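Local coordinates for protein CheA (PDB 6Y1Y) that probably relays signals from chemoreceptors to the flagellar motors as a histidine kinase that phosphorylates itself and passes the phosphate on, here represented by its dimerization domain, at residues 14-19 and 116-121. Numbering follows the deposited sequence.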
loop_
_atom_site.group_PDB
_atom_site.type_symbol
_atom_site.label_atom_id
_atom_site.label_comp_id
_atom_site.label_asym_id
_atom_site.label_seq_id
_atom_site.Cartn_x
_atom_site.Cartn_y
_atom_site.Cartn_z
ATOM N N LEU B 14 -32.890 4.021 -3.429
ATOM C CA LEU B 14 -32.325 4.858 -2.376
ATOM C C LEU B 14 -31.477 4.040 -1.419
ATOM O O LEU B 14 -30.418 4.498 -0.970
ATOM C CB LEU B 14 -33.442 5.558 -1.607
ATOM C CG LEU B 14 -34.159 6.673 -2.348
ATOM C CD1 LEU B 14 -35.380 7.105 -1.553
ATOM C CD2 LEU B 14 -33.200 7.838 -2.547
ATOM N N ASN B 15 -31.929 2.831 -1.081
ATOM C CA ASN B 15 -31.141 1.978 -0.201
ATOM C C ASN B 15 -29.868 1.503 -0.886
ATOM O O ASN B 15 -28.844 1.319 -0.219
ATOM C CB ASN B 15 -31.980 0.796 0.284
ATOM C CG ASN B 15 -32.864 1.164 1.462
ATOM O OD1 ASN B 15 -32.989 2.340 1.815
ATOM N ND2 ASN B 15 -33.469 0.159 2.087
ATOM N N LEU B 16 -29.918 1.261 -2.199
ATOM C CA LEU B 16 -28.699 0.920 -2.928
ATOM C C LEU B 16 -27.737 2.101 -2.971
ATOM O O LEU B 16 -26.518 1.921 -2.844
ATOM C CB LEU B 16 -29.039 0.452 -4.345
ATOM C CG LEU B 16 -29.445 -1.019 -4.473
ATOM C CD1 LEU B 16 -29.779 -1.360 -5.917
ATOM C CD2 LEU B 16 -28.342 -1.928 -3.950
ATOM N N VAL B 17 -28.261 3.318 -3.141
ATOM C CA VAL B 17 -27.387 4.485 -3.164
ATOM C C VAL B 17 -26.804 4.730 -1.776
ATOM O O VAL B 17 -25.636 5.110 -1.632
ATOM C CB VAL B 17 -28.142 5.721 -3.693
ATOM C CG1 VAL B 17 -27.290 6.979 -3.548
ATOM C CG2 VAL B 17 -28.563 5.515 -5.143
ATOM N N SER B 18 -27.591 4.460 -0.732
ATOM C CA SER B 18 -27.065 4.545 0.628
ATOM C C SER B 18 -25.900 3.584 0.833
ATOM O O SER B 18 -24.875 3.955 1.425
ATOM C CB SER B 18 -28.182 4.265 1.640
ATOM O OG SER B 18 -27.667 4.176 2.951
ATOM N N GLU B 19 -26.034 2.343 0.357
ATOM C CA GLU B 19 -24.930 1.389 0.433
ATOM C C GLU B 19 -23.719 1.883 -0.345
ATOM O O GLU B 19 -22.573 1.621 0.040
ATOM C CB GLU B 19 -25.355 0.027 -0.109
ATOM C CG GLU B 19 -26.264 -0.801 0.771
ATOM C CD GLU B 19 -26.423 -2.206 0.218
ATOM O OE1 GLU B 19 -25.512 -3.034 0.441
ATOM O OE2 GLU B 19 -27.441 -2.476 -0.460
ATOM N N GLY B 116 -23.621 -3.739 -9.716
ATOM C CA GLY B 116 -24.475 -4.636 -10.478
ATOM C C GLY B 116 -25.942 -4.465 -10.135
ATOM O O GLY B 116 -26.803 -4.456 -11.021
ATOM N N GLU B 117 -26.248 -4.316 -8.847
ATOM C CA GLU B 117 -27.627 -4.103 -8.426
ATOM C C GLU B 117 -28.145 -2.747 -8.893
ATOM O O GLU B 117 -29.310 -2.626 -9.291
ATOM C CB GLU B 117 -27.737 -4.224 -6.907
ATOM C CG GLU B 117 -27.580 -5.644 -6.379
ATOM C CD GLU B 117 -27.972 -5.762 -4.915
ATOM O OE1 GLU B 117 -27.399 -5.033 -4.078
ATOM O OE2 GLU B 117 -28.860 -6.583 -4.603
ATOM N N LEU B 118 -27.302 -1.712 -8.831
ATOM C CA LEU B 118 -27.700 -0.396 -9.327
ATOM C C LEU B 118 -28.037 -0.446 -10.808
ATOM O O LEU B 118 -29.002 0.187 -11.254
ATOM C CB LEU B 118 -26.593 0.626 -9.080
ATOM C CG LEU B 118 -26.463 1.255 -7.692
ATOM C CD1 LEU B 118 -25.119 1.961 -7.593
ATOM C CD2 LEU B 118 -27.600 2.218 -7.395
ATOM N N GLN B 119 -27.243 -1.180 -11.588
ATOM C CA GLN B 119 -27.463 -1.225 -13.029
ATOM C C GLN B 119 -28.833 -1.803 -13.344
ATOM O O GLN B 119 -29.616 -1.209 -14.095
ATOM C CB GLN B 119 -26.363 -2.046 -13.695
ATOM C CG GLN B 119 -26.334 -1.956 -15.204
ATOM C CD GLN B 119 -24.935 -2.152 -15.753
ATOM O OE1 GLN B 119 -24.180 -1.194 -15.917
ATOM N NE2 GLN B 119 -24.577 -3.401 -16.029
ATOM N N GLU B 120 -29.160 -2.947 -12.744
ATOM C CA GLU B 120 -30.467 -3.540 -12.990
ATOM C C GLU B 120 -31.571 -2.712 -12.345
ATOM O O GLU B 120 -32.653 -2.558 -12.920
ATOM C CB GLU B 120 -30.497 -4.979 -12.481
ATOM C CG GLU B 120 -29.416 -5.863 -13.086
ATOM C CD GLU B 120 -29.776 -6.380 -14.474
ATOM O OE1 GLU B 120 -30.805 -5.940 -15.037
ATOM O OE2 GLU B 120 -29.020 -7.228 -15.003
ATOM N N GLY B 121 -31.304 -2.149 -11.165
ATOM C CA GLY B 121 -32.324 -1.370 -10.479
ATOM C C GLY B 121 -32.737 -0.127 -11.243
ATOM O O GLY B 121 -33.927 0.175 -11.369
#
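Leu16 and Leu118 mark the level at which segments 14-19 and 116-121, on helices 7-67 and 93-125, meet, their CA atoms 6.6 Å apart; the axes of the two segments run nearly antiparallel, at 154°, and approach to 10.1 Å. Leu16 points toward the partner helix and buries more of its surface there than any other residue of the contact. Its CG stands beside the backbone N and anti to the carbonyl carbon (chi1 -83°), and chi2 (179°) then sets the two methyls, both of which abut the CB of Glu117. CD1 of Leu16 lies 3.6 Å from Glu117 O, a carbonyl already engaged by Gly121 N within its own helix, while Leu16 CD2 rests 3.2 Å from Glu117 OE1; the two side chains cross at about a right angle. Although the CB of Leu118 does not head straight for the partner helix, the end of its side chain comes nearer, and its CD2 settles 3.8 Å from Leu16 CB and 4.1 Å from Val17 CG2. Val17 and Leu118 also face the second subunit, packing on its Gln119 and Val17 respectively, so this apolar seam continues into the dimer interface, as expected of a homodimeric helical bundle. At the other margin the chemistry changes. Glu19 OE2 and Glu117 OE1 are 4.4 Å apart, a pairing that would be unfavourable by itself, but Arg113 serves both acids, forming salt bridges through NH2 to Glu19 OE1 and through NH1 to Glu117 OE1. No hydrogen bond links the two segments directly. The contact thus illustrates how a long helical hairpin can be joined by apolar packing, with Val17 and Leu118 facing its twin, one arginine bridging two acids at the other margin, probably easing their mutual repulsion, and Leu16 between.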